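Local coordinates for protein arginyl-trna synthetase (Thermus thermophilus, PDB 1IQ0) that probably charges tRNA(Arg) with L-arginine at the expense of ATP, as a monomeric class I aminoacyl-tRNA synthetase, releasing AMP and diphosphate, at residues Q474-A478 and I586-M592; A480-L484 and V570-Q574; Y531-L535 and L573-L577. All coordinates share one frame; numbering follows the deposited sequence.

Interaction 1 (Q474-A478 and I586-M592); sequences QYAHA and IPAPEVM
Ile586 opens the C-terminal tail against helical residues 474-478 by laying its CG2 methyl 3.5 Å from Gln474 NE2. The carbonyl of Pro587 then takes a hydrogen bond from that amide, NE2 to O 2.8 Å and nearly straight at 167°; the acceptor lies close to the amide plane of Gln474, while the donor stands 32° from the carbonyl plane. Gln474 NE2 also donates to Met436 O, so two carbonyls fix the turn of the amide. Ala588 sets its CB over the centre of the His477 ring, a CH-pi contact 3.7 Å from CB to the ring centroid. At the edge of the same imidazole, Pro589 O accepts a weak hydrogen bond from His477 ND1 (3.3 Å). Ala478 CB packs against the carbonyl oxygen of Glu590, and that oxygen is hydrogen-bonded to Arg485 NH2. Met592 ends the chain with its CG 3.8 Å from Ala478 CB; a bend at chi3 (84°) turns CE back toward Gln474 CB, and SD lies against Gln474 O. The tail thus follows helix 562-583 as an irregular strap across helix 470-487, with Ile586 and Pro587 reaching helix 430-448.

Interaction 2 (A480-L484 and V570-Q574); sequences AHSIL and VQSLQ
Leu484 and Val570 lie alongside one another, pointing opposite ways, which brings Leu484 CD2 within 3.7 Å of Val570 CG1. The same valine methyl, Val570 CG1, rests 3.4 Å from Ala480 O, the carbonyl one helical turn earlier. With CG1 anti to the backbone N (chi1 166°), Val570 brings this branch against both Ala480 and Leu484. Ala480 has only a methyl to offer, and its CB meets Leu573 CD2 at 3.8 Å and Gln574 CB at 3.9 Å; here the two backbones come close, with the CA atoms of Ala480 and Gln574 5.7 Å apart. Leu484 CD1 reaches the other way, obliquely across Gln574, and touches both its CG and, at 3.5 Å, its NE2. The glutamine chain bends at chi2 (104°), which turns its amide to lie beside Leu484 CD1, near the edge of the His481 ring, whose plane stands perpendicular to the amide. No hydrogen bond joins the two segments.

Polar partners lie farther out: Gln574 OE1 accepts a weak bond from His477 NE2, and His481 ND1 pairs with Arg485 one turn along its own helix. Trp539 of helix 525-544 lies against Ala480, Ile483 and Leu573, while Trp490 lies against Leu484 and Gln571. The axes of segments 480-484 and 570-574 approach to 9.1 Å and cross at -137°, a broadly antiparallel crossing within the mainly helical bundle of the DALR anticodon-binding domain that class I arginyl-tRNA synthetases carry at their C-terminal end.

Interaction 3 (Y531-L535 and L573-L577); sequences YLLDL and LQRTL
Leu535 carries most of the apolar contact between segments 531-535 and 573-577, its two branches meeting different residues of the facing helix. Its CG lies 3.6 Å from Leu573 CD1 as the two side chains run antiparallel to one another. The CD2 branch of Leu535 touches two methyls from directions roughly at right angles, 3.6 Å from Thr576 CG2 and 3.7 Å from Leu577 CD2. Leu535 holds CG anti to the backbone N (chi1 -175°), which carries both branches across to the opposing helix. One turn earlier, Leu532 adds a looser methyl contact, CD2 to Leu577 CD2 at 4.1 Å. The two leucines of segment 531-535 thereby share a single branch of Leu577.

Aromatic contact is slight. Thr576 CG2 lies near the plane of the Tyr531 ring, at its edge, with the phenol OH 4.3 Å away, while Leu535 CB lies above one face of that ring, toward its rim.

The polar atoms are engaged elsewhere. Thr576 turns CG2 across the contact and keeps OG1 for the carbonyl of Ser572 in its own helix, and Tyr531 OH is hydrogen-bonded to Asp508 O. Helix 500-509 closes on the pair through Leu509, which touches both Leu535 and Thr576.

With segment axes 11.2 Å apart and crossing at -156°, helices 525-544 and 562-583 are joined here by side-chain ends. Without a hydrogen bond across it, the contact depends on methyl fit and burial of apolar surface, and the hydroxyls stay bonded outside the leucine cluster.

Helix 470-487 comes first along the chain and supplies the opening segments of interactions 1 and 2; helix 525-544 follows with that of interaction 3. Helix 562-583 then returns to close both inner loops, interaction 2 at 570-574 and interaction 3 at 573-577, the two sharing Leu573 and Gln574. The tail 586-592 closes the widest loop, interaction 1, within which the other two are nested. Helix 562-583 therefore packs on both helix 470-487 and helix 525-544, which also meet each other through Trp539, and the tail returns to the first of them. Leu577 CD1 touches Ala476 CB (3.8 Å), joining interactions 1 and 3 within one anticodon-binding domain.

Interaction 1 (Q474-A478 and I586-M592)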
loop_
_atom_site.group_PDB
_atom_site.type_symbol
_atom_site.label_atom_id
_atom_site.label_comp_id
_atom_site.label_asym_id
_atom_site.label_seq_id
_atom_site.Cartn_x
_atom_site.Cartn_y
_atom_site.Cartn_z
ATOM N N GLN A 474 10.271 12.010 -9.791
ATOM C CA GLN A 474 11.510 12.339 -9.091
ATOM C C GLN A 474 12.202 13.527 -9.768
ATOM O O GLN A 474 12.715 14.422 -9.098
ATOM C CB GLN A 474 12.459 11.136 -9.067
ATOM C CG GLN A 474 12.009 9.954 -8.199
ATOM C CD GLN A 474 13.006 8.801 -8.239
ATOM O OE1 GLN A 474 13.403 8.349 -9.315
ATOM N NE2 GLN A 474 13.415 8.323 -7.069
ATOM N N TYR A 475 12.202 13.535 -11.098
ATOM C CA TYR A 475 12.842 14.611 -11.852
ATOM C C TYR A 475 12.163 15.961 -11.598
ATOM O O TYR A 475 12.827 16.989 -11.491
ATOM C CB TYR A 475 12.821 14.298 -13.351
ATOM C CG TYR A 475 13.658 15.260 -14.159
ATOM C CD1 TYR A 475 15.050 15.254 -14.059
ATOM C CD2 TYR A 475 13.059 16.211 -14.986
ATOM C CE1 TYR A 475 15.827 16.169 -14.763
ATOM C CE2 TYR A 475 13.828 17.134 -15.694
ATOM C CZ TYR A 475 15.210 17.108 -15.577
ATOM O OH TYR A 475 15.974 18.023 -16.267
ATOM N N ALA A 476 10.839 15.954 -11.506
ATOM C CA ALA A 476 10.095 17.178 -11.237
ATOM C C ALA A 476 10.504 17.700 -9.860
ATOM O O ALA A 476 10.625 18.909 -9.655
ATOM C CB ALA A 476 8.586 16.902 -11.283
ATOM N N HIS A 477 10.721 16.785 -8.915
ATOM C CA HIS A 477 11.141 17.181 -7.577
ATOM C C HIS A 477 12.542 17.784 -7.604
ATOM O O HIS A 477 12.793 18.811 -6.971
ATOM C CB HIS A 477 11.141 15.988 -6.614
ATOM C CG HIS A 477 11.770 16.295 -5.289
ATOM N ND1 HIS A 477 13.128 16.208 -5.071
ATOM C CD2 HIS A 477 11.233 16.755 -4.131
ATOM C CE1 HIS A 477 13.402 16.599 -3.839
ATOM N NE2 HIS A 477 12.269 16.936 -3.248
ATOM N N ALA A 478 13.453 17.134 -8.325
ATOM C CA ALA A 478 14.830 17.613 -8.415
ATOM C C ALA A 478 14.906 18.969 -9.124
ATOM O O ALA A 478 15.699 19.825 -8.753
ATOM C CB ALA A 478 15.709 16.576 -9.143
ATOM N N ILE A 586 9.370 5.805 -2.261
ATOM C CA ILE A 586 10.289 6.300 -3.274
ATOM C C ILE A 586 11.135 7.484 -2.792
ATOM O O ILE A 586 10.609 8.468 -2.281
ATOM C CB ILE A 586 9.497 6.712 -4.537
ATOM C CG1 ILE A 586 8.736 5.494 -5.074
ATOM C CG2 ILE A 586 10.441 7.283 -5.593
ATOM C CD1 ILE A 586 7.689 5.822 -6.103
ATOM N N PRO A 587 12.467 7.388 -2.928
ATOM C CA PRO A 587 13.327 8.491 -2.493
ATOM C C PRO A 587 13.225 9.680 -3.462
ATOM O O PRO A 587 12.836 9.516 -4.620
ATOM C CB PRO A 587 14.712 7.853 -2.464
ATOM C CG PRO A 587 14.623 6.814 -3.543
ATOM C CD PRO A 587 13.267 6.211 -3.305
ATOM N N ALA A 588 13.561 10.874 -2.980
ATOM C CA ALA A 588 13.473 12.083 -3.795
ATOM C C ALA A 588 14.828 12.738 -4.024
ATOM O O ALA A 588 15.239 13.604 -3.261
ATOM C CB ALA A 588 12.529 13.075 -3.136
ATOM N N PRO A 589 15.533 12.335 -5.093
ATOM C CA PRO A 589 16.853 12.872 -5.446
ATOM C C PRO A 589 16.816 14.389 -5.619
ATOM O O PRO A 589 15.931 14.917 -6.292
ATOM C CB PRO A 589 17.175 12.164 -6.762
ATOM C CG PRO A 589 16.398 10.892 -6.677
ATOM C CD PRO A 589 15.093 11.345 -6.091
ATOM N N GLU A 590 17.768 15.085 -5.007
ATOM C CA GLU A 590 17.830 16.541 -5.119
ATOM C C GLU A 590 18.530 16.923 -6.417
ATOM O O GLU A 590 18.185 17.921 -7.052
ATOM C CB GLU A 590 18.601 17.147 -3.944
ATOM C CG GLU A 590 18.051 16.798 -2.573
ATOM C CD GLU A 590 18.737 17.572 -1.461
ATOM O OE1 GLU A 590 19.958 17.805 -1.566
ATOM O OE2 GLU A 590 18.058 17.939 -0.478
ATOM N N VAL A 591 19.515 16.116 -6.805
ATOM C CA VAL A 591 20.279 16.368 -8.019
ATOM C C VAL A 591 20.094 15.262 -9.057
ATOM O O VAL A 591 20.336 14.087 -8.778
ATOM C CB VAL A 591 21.785 16.495 -7.700
ATOM C CG1 VAL A 591 22.558 16.879 -8.960
ATOM C CG2 VAL A 591 21.996 17.522 -6.598
ATOM N N MET A 592 19.676 15.646 -10.261
ATOM C CA MET A 592 19.462 14.686 -11.342
ATOM C C MET A 592 19.812 15.296 -12.694
ATOM O O MET A 592 19.386 16.407 -13.009
ATOM C CB MET A 592 18.003 14.216 -11.353
ATOM C CG MET A 592 17.588 13.462 -10.093
ATOM S SD MET A 592 15.867 12.935 -10.114
ATOM C CE MET A 592 16.003 11.400 -11.021
#

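Interaction 2 (A480-L484 and V570-Q574)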
loop_
_atom_site.group_PDB
_atom_site.type_symbol
_atom_site.label_atom_id
_atom_site.label_comp_id
_atom_site.label_asym_id
_atom_site.label_seq_id
_atom_site.Cartn_x
_atom_site.Cartn_y
_atom_site.Cartn_z
ATOM N N ALA A 480 12.515 21.326 -9.208
ATOM C CA ALA A 480 11.998 22.332 -8.284
ATOM C C ALA A 480 13.033 22.636 -7.206
ATOM O O ALA A 480 13.277 23.795 -6.871
ATOM C CB ALA A 480 10.703 21.837 -7.638
ATOM N N HIS A 481 13.647 21.587 -6.674
ATOM C CA HIS A 481 14.652 21.741 -5.630
ATOM C C HIS A 481 15.892 22.506 -6.108
ATOM O O HIS A 481 16.471 23.283 -5.346
ATOM C CB HIS A 481 15.068 20.364 -5.092
ATOM C CG HIS A 481 15.908 20.427 -3.854
ATOM N ND1 HIS A 481 17.264 20.678 -3.882
ATOM C CD2 HIS A 481 15.578 20.292 -2.547
ATOM C CE1 HIS A 481 17.733 20.693 -2.646
ATOM N NE2 HIS A 481 16.731 20.462 -1.818
ATOM N N SER A 482 16.300 22.292 -7.360
ATOM C CA SER A 482 17.481 22.982 -7.881
ATOM C C SER A 482 17.265 24.500 -7.893
ATOM O O SER A 482 18.196 25.266 -7.666
ATOM C CB SER A 482 17.821 22.493 -9.295
ATOM O OG SER A 482 16.877 22.973 -10.237
ATOM N N ILE A 483 16.033 24.925 -8.154
ATOM C CA ILE A 483 15.688 26.348 -8.173
ATOM C C ILE A 483 15.869 26.951 -6.771
ATOM O O ILE A 483 16.440 28.032 -6.614
ATOM C CB ILE A 483 14.218 26.560 -8.628
ATOM C CG1 ILE A 483 14.035 26.038 -10.055
ATOM C CG2 ILE A 483 13.842 28.044 -8.533
ATOM C CD1 ILE A 483 12.577 26.038 -10.541
ATOM N N LEU A 484 15.379 26.244 -5.758
ATOM C CA LEU A 484 15.492 26.693 -4.373
ATOM C C LEU A 484 16.962 26.753 -3.958
ATOM O O LEU A 484 17.375 27.602 -3.169
ATOM C CB LEU A 484 14.751 25.726 -3.447
ATOM C CG LEU A 484 13.275 25.421 -3.732
ATOM C CD1 LEU A 484 12.770 24.412 -2.706
ATOM C CD2 LEU A 484 12.449 26.695 -3.668
ATOM N N VAL A 570 7.135 27.084 -5.366
ATOM C CA VAL A 570 8.064 26.056 -5.815
ATOM C C VAL A 570 8.434 25.167 -4.627
ATOM O O VAL A 570 8.536 23.950 -4.755
ATOM C CB VAL A 570 9.348 26.693 -6.415
ATOM C CG1 VAL A 570 10.444 25.639 -6.560
ATOM C CG2 VAL A 570 9.029 27.306 -7.789
ATOM N N GLN A 571 8.613 25.788 -3.465
ATOM C CA GLN A 571 8.961 25.062 -2.258
ATOM C C GLN A 571 7.815 24.141 -1.847
ATOM O O GLN A 571 8.033 22.981 -1.493
ATOM C CB GLN A 571 9.275 26.033 -1.116
ATOM C CG GLN A 571 9.619 25.323 0.189
ATOM C CD GLN A 571 10.011 26.281 1.290
ATOM O OE1 GLN A 571 9.228 27.147 1.681
ATOM N NE2 GLN A 571 11.228 26.134 1.798
ATOM N N SER A 572 6.595 24.662 -1.889
ATOM C CA SER A 572 5.435 23.854 -1.532
ATOM C C SER A 572 5.323 22.649 -2.477
ATOM O O SER A 572 4.985 21.541 -2.053
ATOM C CB SER A 572 4.158 24.697 -1.597
ATOM O OG SER A 572 3.003 23.889 -1.462
ATOM N N LEU A 573 5.605 22.867 -3.758
ATOM C CA LEU A 573 5.545 21.776 -4.726
ATOM C C LEU A 573 6.625 20.721 -4.480
ATOM O O LEU A 573 6.350 19.527 -4.566
ATOM C CB LEU A 573 5.694 22.289 -6.163
ATOM C CG LEU A 573 5.822 21.035 -7.042
ATOM C CD1 LEU A 573 4.532 20.779 -7.779
ATOM C CD2 LEU A 573 7.004 21.160 -7.965
ATOM N N GLN A 574 7.853 21.158 -4.199
ATOM C CA GLN A 574 8.941 20.216 -3.957
ATOM C C GLN A 574 8.668 19.411 -2.687
ATOM O O GLN A 574 8.918 18.211 -2.642
ATOM C CB GLN A 574 10.281 20.947 -3.835
ATOM C CG GLN A 574 10.511 21.616 -2.501
ATOM C CD GLN A 574 11.479 20.856 -1.619
ATOM O OE1 GLN A 574 11.637 19.641 -1.740
ATOM N NE2 GLN A 574 12.119 21.573 -0.705
#

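Interaction 3 (Y531-L535 and L573-L577)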
loop_
_atom_site.group_PDB
_atom_site.type_symbol
_atom_site.label_atom_id
_atom_site.label_comp_id
_atom_site.label_asym_id
_atom_site.label_seq_id
_atom_site.Cartn_x
_atom_site.Cartn_y
_atom_site.Cartn_z
ATOM N N TYR A 531 -2.157 11.015 -8.475
ATOM C CA TYR A 531 -2.114 12.427 -8.114
ATOM C C TYR A 531 -0.712 12.995 -8.343
ATOM O O TYR A 531 -0.557 14.129 -8.802
ATOM C CB TYR A 531 -2.472 12.647 -6.640
ATOM C CG TYR A 531 -2.167 14.062 -6.191
ATOM C CD1 TYR A 531 -2.968 15.133 -6.602
ATOM C CD2 TYR A 531 -1.038 14.346 -5.420
ATOM C CE1 TYR A 531 -2.647 16.456 -6.256
ATOM C CE2 TYR A 531 -0.707 15.668 -5.070
ATOM C CZ TYR A 531 -1.519 16.715 -5.496
ATOM O OH TYR A 531 -1.207 18.020 -5.168
ATOM N N LEU A 532 0.306 12.210 -8.007
ATOM C CA LEU A 532 1.683 12.661 -8.166
ATOM C C LEU A 532 2.050 12.862 -9.632
ATOM O O LEU A 532 2.810 13.767 -9.962
ATOM C CB LEU A 532 2.647 11.679 -7.497
ATOM C CG LEU A 532 2.537 11.607 -5.967
ATOM C CD1 LEU A 532 3.584 10.636 -5.431
ATOM C CD2 LEU A 532 2.739 12.992 -5.356
ATOM N N LEU A 533 1.513 12.017 -10.508
ATOM C CA LEU A 533 1.768 12.154 -11.936
ATOM C C LEU A 533 1.145 13.470 -12.392
ATOM O O LEU A 533 1.778 14.251 -13.105
ATOM C CB LEU A 533 1.144 10.994 -12.719
ATOM C CG LEU A 533 1.929 9.679 -12.721
ATOM C CD1 LEU A 533 1.162 8.607 -13.489
ATOM C CD2 LEU A 533 3.288 9.911 -13.368
ATOM N N ASP A 534 -0.097 13.710 -11.971
ATOM C CA ASP A 534 -0.797 14.934 -12.334
ATOM C C ASP A 534 -0.092 16.186 -11.808
ATOM O O ASP A 534 0.007 17.188 -12.512
ATOM C CB ASP A 534 -2.236 14.907 -11.809
ATOM C CG ASP A 534 -3.073 13.798 -12.435
ATOM O OD1 ASP A 534 -2.758 13.370 -13.564
ATOM O OD2 ASP A 534 -4.062 13.368 -11.811
ATOM N N LEU A 535 0.395 16.132 -10.572
ATOM C CA LEU A 535 1.066 17.285 -9.994
ATOM C C LEU A 535 2.389 17.544 -10.709
ATOM O O LEU A 535 2.746 18.694 -10.974
ATOM C CB LEU A 535 1.312 17.081 -8.500
ATOM C CG LEU A 535 1.912 18.309 -7.797
ATOM C CD1 LEU A 535 0.961 19.520 -7.940
ATOM C CD2 LEU A 535 2.152 17.988 -6.334
ATOM N N LEU A 573 5.605 22.867 -3.758
ATOM C CA LEU A 573 5.545 21.776 -4.726
ATOM C C LEU A 573 6.625 20.721 -4.480
ATOM O O LEU A 573 6.350 19.527 -4.566
ATOM C CB LEU A 573 5.694 22.289 -6.163
ATOM C CG LEU A 573 5.822 21.035 -7.042
ATOM C CD1 LEU A 573 4.532 20.779 -7.779
ATOM C CD2 LEU A 573 7.004 21.160 -7.965
ATOM N N GLN A 574 7.853 21.158 -4.199
ATOM C CA GLN A 574 8.941 20.216 -3.957
ATOM C C GLN A 574 8.668 19.411 -2.687
ATOM O O GLN A 574 8.918 18.211 -2.642
ATOM C CB GLN A 574 10.281 20.947 -3.835
ATOM C CG GLN A 574 10.511 21.616 -2.501
ATOM C CD GLN A 574 11.479 20.856 -1.619
ATOM O OE1 GLN A 574 11.637 19.641 -1.740
ATOM N NE2 GLN A 574 12.119 21.573 -0.705
ATOM N N ARG A 575 8.164 20.078 -1.654
ATOM C CA ARG A 575 7.846 19.400 -0.407
ATOM C C ARG A 575 6.708 18.395 -0.615
ATOM O O ARG A 575 6.739 17.296 -0.073
ATOM C CB ARG A 575 7.446 20.413 0.665
ATOM C CG ARG A 575 8.610 21.179 1.271
ATOM C CD ARG A 575 8.091 22.222 2.244
ATOM N NE ARG A 575 9.166 22.913 2.950
ATOM C CZ ARG A 575 8.966 23.882 3.838
ATOM N NH1 ARG A 575 7.730 24.276 4.124
ATOM N NH2 ARG A 575 9.998 24.452 4.447
ATOM N N THR A 576 5.713 18.772 -1.410
ATOM C CA THR A 576 4.582 17.884 -1.668
ATOM C C THR A 576 5.010 16.650 -2.464
ATOM O O THR A 576 4.552 15.538 -2.191
ATOM C CB THR A 576 3.459 18.627 -2.421
ATOM O OG1 THR A 576 2.980 19.700 -1.600
ATOM C CG2 THR A 576 2.303 17.686 -2.740
ATOM N N LEU A 577 5.884 16.840 -3.448
ATOM C CA LEU A 577 6.354 15.704 -4.225
ATOM C C LEU A 577 7.256 14.806 -3.373
ATOM O O LEU A 577 7.186 13.580 -3.475
ATOM C CB LEU A 577 7.106 16.176 -5.466
ATOM C CG LEU A 577 6.250 16.842 -6.541
ATOM C CD1 LEU A 577 7.129 17.177 -7.732
ATOM C CD2 LEU A 577 5.103 15.899 -6.963
#